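PDB 4XBZ: EvdO1 from Micromonospora carbonacea, which probably acts as a metal-dependent oxygenase of the phytanoyl-CoA dioxygenase family, catalysing an oxidative cyclization in orthosomycin biosynthesis. Local coordinates for residues A[182-187]-A[234-239]; A[57-62]-A[228-233]; A[164-169]-A[270-275]; A[175-180]-A[263-268]. One frame throughout, in Å; residues are numbered along the deposited sequence.

Contacts 1 and 2 meet at one sheet: strand 235-239 pairs with 179-184 in contact 1 and has 57-61 on its other flank, and contact 2 ties 57-61 to the loop leading into 235-239. Contact 1 is buried and rests on backbone bonds backed by apolar side chains. Contact 2, partly buried, turns on an arginine clasping a loop carbonyl. Contact 4, also buried, shares 179-184 with contact 1 and leads to helix 264-270, whose far end runs into contact 3, furthest out, its centre about 20 Å from the chain's, with an exposed leucine at its margin. Contacts 3 and 4 touch the second subunit; within the chain, contact 3 is apolar packing round one tyrosine bond, contact 4 a buried arginine.

Contact 1 of 4, residues A[182-187]-A[234-239]; sequences GIYLDP and DLLLHN
Gly182 pairs with Leu236 through two backbone bonds: Gly182 N gives its hydrogen to Leu236 O at 2.7 Å, and Leu236 N returns one to Gly182 O at 2.8 Å. This is a hydrogen-bonded antiparallel pair, and the strands run 162° apart in direction. Gly182 O also receives the CA-H of Leu235, and the CD1 methyl of Leu235 settles 3.5 Å from Gly182 O, brought there because Leu235 CG stands anti to its own N (chi1 163°). Ile183 forms the next, non-hydrogen-bonded pair with Leu235; its CG1 meets Leu235 CD1 at 3.9 Å on the face where Ile183 and Leu237 pack against helix 125-134. Tyr184 closes the pairing with Tyr184 N to Asp234 O at 3.1 Å, a nearly straight bond. Its side chain drops to the other face and runs alongside Leu236, pointing the same way: Tyr184 CE1 lies 3.8 Å from Leu236 CB, while the hydroxyl end meets a Leu236 methyl. Met230 touches both residues. The carboxylate of Asp234 turns off to Gly62 N. Further along, His238 NE2 bonds to Asp162, a nickel ligand, which makes His238 a second-shell residue, and the side chain of Leu236 lies about 9 Å from the nickel. Such antiparallel pairing within the larger of two sheets is characteristic of the double-stranded beta helix of this oxygenase superfamily.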
loop_
_atom_site.group_PDB
_atom_site.type_symbol
_atom_site.label_atom_id
_atom_site.label_comp_id
_atom_site.label_asym_id
_atom_site.label_seq_id
_atom_site.Cartn_x
_atom_site.Cartn_y
_atom_site.Cartn_z
ATOM N N GLY A 182 -4.735 -14.199 7.693
ATOM C CA GLY A 182 -4.930 -15.430 8.436
ATOM C C GLY A 182 -5.874 -15.169 9.580
ATOM O O GLY A 182 -5.533 -14.447 10.517
ATOM N N ILE A 183 -7.076 -15.730 9.490
ATOM C CA ILE A 183 -8.073 -15.564 10.540
ATOM C C ILE A 183 -8.097 -16.809 11.442
ATOM O O ILE A 183 -8.328 -17.933 10.988
ATOM C CB ILE A 183 -9.437 -15.287 9.930
ATOM C CG1 ILE A 183 -9.299 -14.110 8.968
ATOM C CG2 ILE A 183 -10.465 -14.996 11.007
ATOM C CD1 ILE A 183 -10.574 -13.716 8.264
ATOM N N TYR A 184 -7.807 -16.598 12.720
ATOM C CA TYR A 184 -7.558 -17.703 13.637
ATOM C C TYR A 184 -8.820 -18.208 14.331
ATOM O O TYR A 184 -9.529 -17.448 15.005
ATOM C CB TYR A 184 -6.512 -17.283 14.669
ATOM C CG TYR A 184 -5.123 -17.332 14.102
ATOM C CD1 TYR A 184 -4.757 -16.509 13.040
ATOM C CD2 TYR A 184 -4.177 -18.209 14.605
ATOM C CE1 TYR A 184 -3.493 -16.557 12.500
ATOM C CE2 TYR A 184 -2.905 -18.253 14.079
ATOM C CZ TYR A 184 -2.567 -17.420 13.019
ATOM O OH TYR A 184 -1.308 -17.467 12.468
ATOM N N LEU A 185 -9.088 -19.498 14.154
ATOM C CA LEU A 185 -10.244 -20.137 14.763
ATOM C C LEU A 185 -9.839 -20.739 16.107
ATOM O O LEU A 185 -10.656 -20.889 17.016
ATOM C CB LEU A 185 -10.812 -21.225 13.860
ATOM C CG LEU A 185 -11.139 -20.851 12.418
ATOM C CD1 LEU A 185 -12.114 -21.847 11.789
ATOM C CD2 LEU A 185 -11.666 -19.429 12.324
ATOM N N ASP A 186 -8.570 -21.098 16.218
ATOM C CA ASP A 186 -8.054 -21.651 17.454
ATOM C C ASP A 186 -6.896 -20.785 17.928
ATOM O O ASP A 186 -6.252 -20.115 17.107
ATOM C CB ASP A 186 -7.633 -23.105 17.245
ATOM C CG ASP A 186 -8.751 -23.943 16.684
ATOM O OD1 ASP A 186 -9.887 -23.865 17.211
ATOM O OD2 ASP A 186 -8.499 -24.663 15.699
ATOM N N PRO A 187 -6.646 -20.763 19.249
ATOM C CA PRO A 187 -5.528 -19.945 19.737
ATOM C C PRO A 187 -4.200 -20.470 19.212
ATOM O O PRO A 187 -4.086 -21.653 18.875
ATOM C CB PRO A 187 -5.620 -20.074 21.262
ATOM C CG PRO A 187 -6.330 -21.345 21.498
ATOM C CD PRO A 187 -7.258 -21.568 20.325
ATOM N N ASP A 234 -8.713 -13.382 16.169
ATOM C CA ASP A 234 -7.671 -12.417 15.811
ATOM C C ASP A 234 -7.242 -12.660 14.384
ATOM O O ASP A 234 -7.488 -13.732 13.841
ATOM C CB ASP A 234 -6.445 -12.530 16.715
ATOM C CG ASP A 234 -6.659 -11.928 18.069
ATOM O OD1 ASP A 234 -7.640 -11.169 18.253
ATOM O OD2 ASP A 234 -5.820 -12.207 18.950
ATOM N N LEU A 235 -6.549 -11.677 13.815
ATOM C CA LEU A 235 -6.164 -11.686 12.411
ATOM C C LEU A 235 -4.679 -11.401 12.212
ATOM O O LEU A 235 -4.163 -10.366 12.652
ATOM C CB LEU A 235 -7.007 -10.660 11.639
ATOM C CG LEU A 235 -6.473 -10.236 10.266
ATOM C CD1 LEU A 235 -6.577 -11.352 9.244
ATOM C CD2 LEU A 235 -7.152 -8.956 9.774
ATOM N N LEU A 236 -3.990 -12.322 11.554
ATOM C CA LEU A 236 -2.606 -12.080 11.174
ATOM C C LEU A 236 -2.499 -11.715 9.682
ATOM O O LEU A 236 -2.902 -12.474 8.798
ATOM C CB LEU A 236 -1.720 -13.294 11.485
ATOM C CG LEU A 236 -0.230 -13.090 11.155
ATOM C CD1 LEU A 236 0.395 -12.074 12.090
ATOM C CD2 LEU A 236 0.560 -14.397 11.177
ATOM N N LEU A 237 -1.965 -10.525 9.431
ATOM C CA LEU A 237 -1.663 -10.048 8.090
ATOM C C LEU A 237 -0.194 -10.293 7.819
ATOM O O LEU A 237 0.665 -9.830 8.587
ATOM C CB LEU A 237 -1.989 -8.554 7.958
ATOM C CG LEU A 237 -3.447 -8.205 8.277
ATOM C CD1 LEU A 237 -3.651 -6.713 8.492
ATOM C CD2 LEU A 237 -4.367 -8.744 7.182
ATOM N N HIS A 238 0.119 -11.024 6.752
ATOM C CA HIS A 238 1.519 -11.095 6.371
ATOM C C HIS A 238 1.763 -10.966 4.872
ATOM O O HIS A 238 0.993 -11.428 4.021
ATOM C CB HIS A 238 2.179 -12.367 6.961
ATOM C CG HIS A 238 2.024 -13.620 6.151
ATOM N ND1 HIS A 238 1.123 -14.612 6.486
ATOM C CD2 HIS A 238 2.740 -14.103 5.107
ATOM C CE1 HIS A 238 1.252 -15.627 5.647
ATOM N NE2 HIS A 238 2.225 -15.342 4.797
ATOM N N ASN A 239 2.831 -10.235 4.593
ATOM C CA ASN A 239 3.413 -10.088 3.280
ATOM C C ASN A 239 3.955 -11.436 2.837
ATOM O O ASN A 239 4.676 -12.081 3.600
ATOM C CB ASN A 239 4.520 -9.044 3.345
ATOM C CG ASN A 239 5.066 -8.666 1.993
ATOM O OD1 ASN A 239 5.111 -9.472 1.062
ATOM N ND2 ASN A 239 5.524 -7.426 1.888
#

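Contact 2 of 4, residues A[57-62]-A[228-233]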
loop_
_atom_site.group_PDB
_atom_site.type_symbol
_atom_site.label_atom_id
_atom_site.label_comp_id
_atom_site.label_asym_id
_atom_site.label_seq_id
_atom_site.Cartn_x
_atom_site.Cartn_y
_atom_site.Cartn_z
ATOM N N VAL A 57 4.487 -7.603 8.349
ATOM C CA VAL A 57 3.600 -8.358 9.221
ATOM C C VAL A 57 2.821 -7.404 10.145
ATOM O O VAL A 57 3.322 -6.343 10.515
ATOM C CB VAL A 57 4.422 -9.405 10.033
ATOM C CG1 VAL A 57 5.083 -8.768 11.238
ATOM C CG2 VAL A 57 3.574 -10.579 10.441
ATOM N N LEU A 58 1.580 -7.765 10.471
ATOM C CA LEU A 58 0.717 -6.971 11.351
ATOM C C LEU A 58 -0.355 -7.827 12.018
ATOM O O LEU A 58 -1.099 -8.547 11.332
ATOM C CB LEU A 58 0.031 -5.834 10.575
ATOM C CG LEU A 58 -1.004 -5.040 11.373
ATOM C CD1 LEU A 58 -0.315 -4.278 12.497
ATOM C CD2 LEU A 58 -1.838 -4.095 10.508
ATOM N N VAL A 59 -0.430 -7.748 13.349
ATOM C CA VAL A 59 -1.494 -8.397 14.121
ATOM C C VAL A 59 -2.686 -7.471 14.294
ATOM O O VAL A 59 -2.538 -6.323 14.714
ATOM C CB VAL A 59 -1.027 -8.827 15.532
ATOM C CG1 VAL A 59 -2.216 -9.266 16.381
ATOM C CG2 VAL A 59 -0.017 -9.932 15.443
ATOM N N VAL A 60 -3.865 -7.980 13.964
ATOM C CA VAL A 60 -5.110 -7.265 14.186
ATOM C C VAL A 60 -5.949 -8.001 15.241
ATOM O O VAL A 60 -6.462 -9.105 14.971
ATOM C CB VAL A 60 -5.912 -7.147 12.892
ATOM C CG1 VAL A 60 -7.254 -6.483 13.159
ATOM C CG2 VAL A 60 -5.108 -6.379 11.829
ATOM N N ARG A 61 -6.088 -7.404 16.427
ATOM C CA ARG A 61 -6.840 -8.024 17.528
ATOM C C ARG A 61 -8.341 -7.781 17.400
ATOM O O ARG A 61 -8.764 -6.715 16.962
ATOM C CB ARG A 61 -6.372 -7.502 18.895
ATOM C CG ARG A 61 -4.899 -7.706 19.199
ATOM C CD ARG A 61 -4.518 -9.168 19.328
ATOM N NE ARG A 61 -3.116 -9.295 19.745
ATOM C CZ ARG A 61 -2.444 -10.444 19.815
ATOM N NH1 ARG A 61 -3.041 -11.596 19.500
ATOM N NH2 ARG A 61 -1.166 -10.435 20.196
ATOM N N GLY A 62 -9.136 -8.778 17.785
ATOM C CA GLY A 62 -10.587 -8.638 17.829
ATOM C C GLY A 62 -11.305 -8.305 16.528
ATOM O O GLY A 62 -12.240 -7.503 16.524
ATOM N N ALA A 228 3.930 -14.916 16.290
ATOM C CA ALA A 228 2.619 -14.372 16.054
ATOM C C ALA A 228 1.634 -14.977 17.052
ATOM O O ALA A 228 1.013 -16.008 16.764
ATOM C CB ALA A 228 2.201 -14.655 14.621
ATOM N N VAL A 229 1.483 -14.330 18.212
ATOM C CA VAL A 229 0.711 -14.905 19.316
ATOM C C VAL A 229 -0.761 -14.500 19.281
ATOM O O VAL A 229 -1.113 -13.339 19.474
ATOM C CB VAL A 229 1.316 -14.523 20.689
ATOM C CG1 VAL A 229 0.451 -15.080 21.830
ATOM C CG2 VAL A 229 2.746 -15.041 20.800
ATOM N N MET A 230 -1.621 -15.493 19.070
ATOM C CA MET A 230 -3.000 -15.260 18.629
ATOM C C MET A 230 -4.105 -15.831 19.520
ATOM O O MET A 230 -4.044 -16.994 19.946
ATOM C CB MET A 230 -3.183 -15.852 17.226
ATOM C CG MET A 230 -2.103 -15.440 16.284
ATOM S SD MET A 230 -2.314 -13.711 15.886
ATOM C CE MET A 230 -0.727 -13.346 15.242
ATOM N N GLN A 231 -5.130 -15.014 19.750
ATOM C CA GLN A 231 -6.384 -15.493 20.324
ATOM C C GLN A 231 -7.370 -15.785 19.195
ATOM O O GLN A 231 -7.238 -15.217 18.118
ATOM C CB GLN A 231 -6.962 -14.466 21.302
ATOM C CG GLN A 231 -6.122 -14.281 22.560
ATOM C CD GLN A 231 -5.595 -15.592 23.092
ATOM O OE1 GLN A 231 -6.362 -16.506 23.428
ATOM N NE2 GLN A 231 -4.266 -15.708 23.154
ATOM N N PRO A 232 -8.344 -16.690 19.422
ATOM C CA PRO A 232 -9.282 -16.946 18.316
ATOM C C PRO A 232 -10.067 -15.683 17.930
ATOM O O PRO A 232 -10.409 -14.847 18.785
ATOM C CB PRO A 232 -10.203 -18.040 18.871
ATOM C CG PRO A 232 -9.346 -18.773 19.885
ATOM C CD PRO A 232 -8.504 -17.663 20.523
ATOM N N GLY A 233 -10.310 -15.535 16.633
ATOM C CA GLY A 233 -10.944 -14.330 16.114
ATOM C C GLY A 233 -9.989 -13.182 15.845
ATOM O O GLY A 233 -10.405 -12.118 15.380
#
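Val229 O meets the end of the Arg61 side chain where the chain crosses from the smaller sheet of the double-stranded beta helix, at strand 226-228, to strand 235-239 of the larger one. Two nitrogens converge on this single oxygen: Arg61 NH1 reaches Val229 O at 2.6 Å and Arg61 NH2 reaches it at 3.0 Å, the first the straighter bond. The oxygen lies close to the guanidinium plane, so the group approaches end-on, and a bend at chi2 (-66°) carries it from the strand to the loop. Glu36 and Asp234 supply carboxylates to NH2 and NH1, which probably balances the charge, and Val59 CG1 lies over one face of the guanidinium. A leucine in place of Arg61 would probably leave Val229 O without either donor and the two carboxylates without their cation. Next along the loop, Met230 reaches tip to tip toward Val59, with Met230 CE only 3.5 Å from Val59 CG2, tighter than ordinary carbon contact; its CA backs onto the guanidinium edge. Gln231 N, also near that edge, is tied to Asp234 OD2. The loop ends at Gly233, whose backbone (phi 85°) would jam a side chain against the preceding carbonyl oxygen, and here backbone meets backbone, Gly233 O lying 4.1 Å from Gly62 C.

Contact 3 of 4, residues A[164-169]-A[270-275]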
loop_
_atom_site.group_PDB
_atom_site.type_symbol
_atom_site.label_atom_id
_atom_site.label_comp_id
_atom_site.label_asym_id
_atom_site.label_seq_id
_atom_site.Cartn_x
_atom_site.Cartn_y
_atom_site.Cartn_z
ATOM N N GLY A 164 5.018 -15.751 -4.972
ATOM C CA GLY A 164 4.551 -14.540 -5.618
ATOM C C GLY A 164 4.395 -14.686 -7.120
ATOM O O GLY A 164 3.530 -14.037 -7.719
ATOM N N LEU A 165 5.237 -15.542 -7.711
ATOM C CA LEU A 165 5.409 -15.674 -9.167
ATOM C C LEU A 165 5.970 -14.379 -9.819
ATOM O O LEU A 165 5.925 -14.229 -11.043
ATOM C CB LEU A 165 4.073 -16.115 -9.852
ATOM C CG LEU A 165 3.924 -16.192 -11.396
ATOM C CD1 LEU A 165 3.259 -17.476 -11.893
ATOM C CD2 LEU A 165 3.246 -14.925 -12.012
ATOM N N TYR A 166 6.539 -13.446 -9.058
ATOM C CA TYR A 166 6.973 -12.219 -9.760
ATOM C C TYR A 166 8.484 -12.045 -9.859
ATOM O O TYR A 166 9.212 -12.152 -8.869
ATOM C CB TYR A 166 6.366 -10.963 -9.118
ATOM C CG TYR A 166 4.857 -10.955 -9.128
ATOM C CD1 TYR A 166 4.146 -11.405 -10.244
ATOM C CD2 TYR A 166 4.136 -10.529 -8.014
ATOM C CE1 TYR A 166 2.749 -11.425 -10.247
ATOM C CE2 TYR A 166 2.747 -10.536 -8.009
ATOM C CZ TYR A 166 2.058 -10.988 -9.122
ATOM O OH TYR A 166 0.676 -11.003 -9.107
ATOM N N ASP A 167 8.951 -11.779 -11.073
ATOM C CA ASP A 167 10.287 -11.247 -11.248
ATOM C C ASP A 167 10.358 -9.923 -10.501
ATOM O O ASP A 167 9.375 -9.189 -10.467
ATOM C CB ASP A 167 10.609 -11.044 -12.719
ATOM C CG ASP A 167 10.771 -12.342 -13.462
ATOM O OD1 ASP A 167 11.245 -13.322 -12.849
ATOM O OD2 ASP A 167 10.419 -12.379 -14.661
ATOM N N ASN A 168 11.515 -9.632 -9.908
ATOM C CA ASN A 168 11.726 -8.403 -9.146
ATOM C C ASN A 168 10.676 -8.266 -8.042
ATOM O O ASN A 168 10.050 -7.209 -7.872
ATOM C CB ASN A 168 11.705 -7.176 -10.075
ATOM C CG ASN A 168 12.669 -7.310 -11.246
ATOM O OD1 ASN A 168 13.885 -7.350 -11.058
ATOM N ND2 ASN A 168 12.127 -7.364 -12.462
ATOM N N ALA A 169 10.497 -9.353 -7.297
ATOM C CA ALA A 169 9.394 -9.472 -6.362
ATOM C C ALA A 169 9.397 -8.329 -5.350
ATOM O O ALA A 169 8.361 -7.736 -5.074
ATOM C CB ALA A 169 9.444 -10.825 -5.659
ATOM N N LEU A 270 0.973 -8.825 -14.621
ATOM C CA LEU A 270 2.039 -9.750 -14.260
ATOM C C LEU A 270 1.531 -11.165 -13.991
ATOM O O LEU A 270 2.331 -12.069 -13.797
ATOM C CB LEU A 270 2.803 -9.231 -13.036
ATOM C CG LEU A 270 3.375 -7.806 -13.120
ATOM C CD1 LEU A 270 4.121 -7.469 -11.849
ATOM C CD2 LEU A 270 4.277 -7.589 -14.348
ATOM N N GLY A 271 0.214 -11.353 -14.001
ATOM C CA GLY A 271 -0.385 -12.623 -13.603
ATOM C C GLY A 271 -0.422 -12.772 -12.086
ATOM O O GLY A 271 -0.436 -11.758 -11.377
ATOM N N PRO A 272 -0.405 -14.018 -11.565
ATOM C CA PRO A 272 -0.277 -15.310 -12.249
ATOM C C PRO A 272 -1.536 -15.821 -12.929
ATOM O O PRO A 272 -1.453 -16.806 -13.653
ATOM C CB PRO A 272 0.108 -16.267 -11.109
ATOM C CG PRO A 272 -0.453 -15.648 -9.897
ATOM C CD PRO A 272 -0.332 -14.176 -10.096
ATOM N N HIS A 273 -2.679 -15.199 -12.687
ATOM C CA HIS A 273 -3.912 -15.700 -13.267
ATOM C C HIS A 273 -4.183 -15.104 -14.638
ATOM O O HIS A 273 -3.633 -14.064 -14.994
ATOM C CB HIS A 273 -5.103 -15.411 -12.357
ATOM C CG HIS A 273 -4.996 -16.044 -11.009
ATOM N ND1 HIS A 273 -4.482 -15.381 -9.915
ATOM C CD2 HIS A 273 -5.341 -17.282 -10.577
ATOM C CE1 HIS A 273 -4.517 -16.183 -8.865
ATOM N NE2 HIS A 273 -5.024 -17.344 -9.243
ATOM N N SER A 274 -5.058 -15.766 -15.391
ATOM C CA SER A 274 -5.508 -15.264 -16.679
ATOM C C SER A 274 -6.295 -13.970 -16.474
ATOM O O SER A 274 -6.737 -13.689 -15.370
ATOM C CB SER A 274 -6.345 -16.326 -17.392
ATOM O OG SER A 274 -7.530 -16.603 -16.674
ATOM N N ALA A 275 -6.447 -13.173 -17.527
ATOM C CA ALA A 275 -7.067 -11.854 -17.393
ATOM C C ALA A 275 -8.527 -11.961 -16.971
ATOM O O ALA A 275 -9.059 -11.070 -16.307
ATOM C CB ALA A 275 -6.951 -11.069 -18.703
#
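Tyr166 pushes its phenol into the bend formed by Leu270, Gly271 and Pro272. At the far end of the ring, Tyr166 OH donates to Gly271 O at 2.6 Å, meeting the carbonyl from a position tilted 26° out of its plane. The ring itself is wedged: Leu270 CB presses on its rim at 3.5 Å from Tyr166 CE1, and Leu270 CD1 hangs over one face, off towards the rim. On the opposite face Gly164 O sits over the ring centre, 3.4 Å above the plane. Pro272 follows a cis peptide bond, and its ring crosses the phenol at about a right angle, with Pro272 CD 3.5 Å from Tyr166 OH. The second bump is Leu165. Its chi1 of 174° turns the fork toward Pro272, and Leu165 CD1 and CD2 each lie 3.5 Å from Pro272 CB. CD2 also nestles against Leu270 O, so the isobutyl group lies in the notch beside the bend, at the solvent-facing margin. Trp332 touches both Leu165 and Pro272. The bend is the exit of helix 264-270, where Gly271 breaks the helix with positive phi before helix 275-293 begins. Against it rests the loop running from strand 157-160 to helix 169-173, and Asn168 of the second subunit packs on Leu270.

Contact 4 of 4, residues A[175-180]-A[263-268]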
loop_
_atom_site.group_PDB
_atom_site.type_symbol
_atom_site.label_atom_id
_atom_site.label_comp_id
_atom_site.label_asym_id
_atom_site.label_seq_id
_atom_site.Cartn_x
_atom_site.Cartn_y
_atom_site.Cartn_z
ATOM N N ALA A 175 6.778 -3.754 -0.375
ATOM C CA ALA A 175 5.926 -2.850 0.393
ATOM C C ALA A 175 4.627 -3.503 0.892
ATOM O O ALA A 175 3.938 -2.911 1.719
ATOM C CB ALA A 175 5.588 -1.636 -0.433
ATOM N N GLY A 176 4.291 -4.703 0.400
ATOM C CA GLY A 176 3.150 -5.446 0.929
ATOM C C GLY A 176 1.808 -5.257 0.217
ATOM O O GLY A 176 0.813 -4.860 0.823
ATOM N N ARG A 177 1.765 -5.568 -1.069
ATOM C CA ARG A 177 0.552 -5.367 -1.852
ATOM C C ARG A 177 -0.115 -6.714 -2.127
ATOM O O ARG A 177 -1.305 -6.779 -2.437
ATOM C CB ARG A 177 0.887 -4.625 -3.154
ATOM C CG ARG A 177 1.774 -3.380 -2.891
ATOM C CD ARG A 177 2.499 -2.909 -4.146
ATOM N NE ARG A 177 1.536 -2.343 -5.059
ATOM C CZ ARG A 177 1.636 -2.377 -6.382
ATOM N NH1 ARG A 177 2.686 -2.938 -6.967
ATOM N NH2 ARG A 177 0.673 -1.826 -7.111
ATOM N N VAL A 178 0.669 -7.783 -1.994
ATOM C CA VAL A 178 0.158 -9.143 -2.045
ATOM C C VAL A 178 0.186 -9.723 -0.634
ATOM O O VAL A 178 1.247 -9.906 -0.040
ATOM C CB VAL A 178 0.977 -10.033 -2.999
ATOM C CG1 VAL A 178 0.418 -11.443 -3.016
ATOM C CG2 VAL A 178 0.992 -9.422 -4.400
ATOM N N ILE A 179 -0.992 -10.002 -0.099
ATOM C CA ILE A 179 -1.142 -10.206 1.331
ATOM C C ILE A 179 -1.992 -11.439 1.665
ATOM O O ILE A 179 -3.060 -11.658 1.086
ATOM C CB ILE A 179 -1.776 -8.959 1.992
ATOM C CG1 ILE A 179 -0.961 -7.698 1.675
ATOM C CG2 ILE A 179 -1.941 -9.164 3.507
ATOM C CD1 ILE A 179 -1.504 -6.443 2.330
ATOM N N ASP A 180 -1.477 -12.231 2.600
ATOM C CA ASP A 180 -2.219 -13.288 3.282
ATOM C C ASP A 180 -2.923 -12.770 4.533
ATOM O O ASP A 180 -2.277 -12.227 5.429
ATOM C CB ASP A 180 -1.274 -14.407 3.695
ATOM C CG ASP A 180 -1.291 -15.552 2.744
ATOM O OD1 ASP A 180 -2.369 -15.821 2.173
ATOM O OD2 ASP A 180 -0.229 -16.176 2.568
ATOM N N PRO A 263 -3.447 -6.777 -5.961
ATOM C CA PRO A 263 -4.071 -5.700 -6.744
ATOM C C PRO A 263 -4.500 -6.181 -8.128
ATOM O O PRO A 263 -3.770 -6.956 -8.744
ATOM C CB PRO A 263 -2.957 -4.642 -6.838
ATOM C CG PRO A 263 -2.025 -4.969 -5.681
ATOM C CD PRO A 263 -2.043 -6.472 -5.634
ATOM N N ALA A 264 -5.669 -5.749 -8.597
ATOM C CA ALA A 264 -6.132 -6.109 -9.946
ATOM C C ALA A 264 -5.153 -5.709 -11.054
ATOM O O ALA A 264 -4.923 -6.480 -11.994
ATOM C CB ALA A 264 -7.503 -5.494 -10.229
ATOM N N GLU A 265 -4.567 -4.521 -10.956
ATOM C CA GLU A 265 -3.684 -4.079 -12.031
ATOM C C GLU A 265 -2.395 -4.899 -12.049
ATOM O O GLU A 265 -1.736 -4.995 -13.081
ATOM C CB GLU A 265 -3.357 -2.579 -11.924
ATOM C CG GLU A 265 -2.366 -2.207 -10.821
ATOM C CD GLU A 265 -3.039 -1.957 -9.489
ATOM O OE1 GLU A 265 -4.236 -2.311 -9.340
ATOM O OE2 GLU A 265 -2.372 -1.398 -8.589
ATOM N N VAL A 266 -2.028 -5.482 -10.916
ATOM C CA VAL A 266 -0.827 -6.311 -10.853
ATOM C C VAL A 266 -1.099 -7.657 -11.514
ATOM O O VAL A 266 -0.280 -8.142 -12.300
ATOM C CB VAL A 266 -0.347 -6.523 -9.396
ATOM C CG1 VAL A 266 0.630 -7.715 -9.291
ATOM C CG2 VAL A 266 0.255 -5.216 -8.820
ATOM N N GLU A 267 -2.246 -8.256 -11.193
ATOM C CA GLU A 267 -2.659 -9.505 -11.839
ATOM C C GLU A 267 -2.811 -9.299 -13.336
ATOM O O GLU A 267 -2.333 -10.104 -14.141
ATOM C CB GLU A 267 -3.972 -10.039 -11.256
ATOM C CG GLU A 267 -3.783 -10.959 -10.035
ATOM C CD GLU A 267 -3.476 -12.390 -10.422
ATOM O OE1 GLU A 267 -3.474 -12.707 -11.632
ATOM O OE2 GLU A 267 -3.234 -13.207 -9.519
ATOM N N TRP A 268 -3.471 -8.206 -13.694
ATOM C CA TRP A 268 -3.698 -7.882 -15.086
ATOM C C TRP A 268 -2.403 -7.915 -15.884
ATOM O O TRP A 268 -2.375 -8.518 -16.942
ATOM C CB TRP A 268 -4.386 -6.521 -15.196
ATOM C CG TRP A 268 -4.472 -5.978 -16.576
ATOM C CD1 TRP A 268 -4.994 -6.598 -17.686
ATOM C CD2 TRP A 268 -4.035 -4.684 -17.005
ATOM N NE1 TRP A 268 -4.899 -5.763 -18.777
ATOM C CE2 TRP A 268 -4.311 -4.583 -18.383
ATOM C CE3 TRP A 268 -3.433 -3.595 -16.353
ATOM C CZ2 TRP A 268 -4.004 -3.431 -19.121
ATOM C CZ3 TRP A 268 -3.131 -2.457 -17.090
ATOM C CH2 TRP A 268 -3.414 -2.384 -18.452
#
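Arg177 NH1 donates to two carbonyl oxygens, Val172 O of its own chain and Gly171 O of the second subunit. Val266 CG2 comes obliquely to the guanidinium, 3.8 Å from Arg177 NH1. The other terminal nitrogen, Arg177 NH2, forms a long salt bridge with Glu265 OE2 at 3.4 Å. That oxygen lies near the guanidinium plane at its edge, although carboxylate and guanidinium are turned 51° against each other. Glu265 OE1 is taken by Asn138, which helps fix the carboxylate. A bend at chi3 (70°) folds the arginine so that Pro263 CG comes over one face of the guanidinium. Pro263 CG also packs on Arg177 CB at 3.9 Å, and Pro263 CD lies 3.3 Å from the backbone Arg177 O. A methionine in place of Arg177 would probably leave Glu265 OE2 without its cation and both carbonyls, including the one across the subunit boundary, without this donor. Val178 CG2 adds a looser touch to Pro263 CD at 4.4 Å. Pro263 ends strand 256-263 and is the N-cap residue of helix 264-270; the facing segment leads from helix 169-173 into strand 179-184, the sheet neighbour of 256-263, with the second subunit packed against residues of both segments.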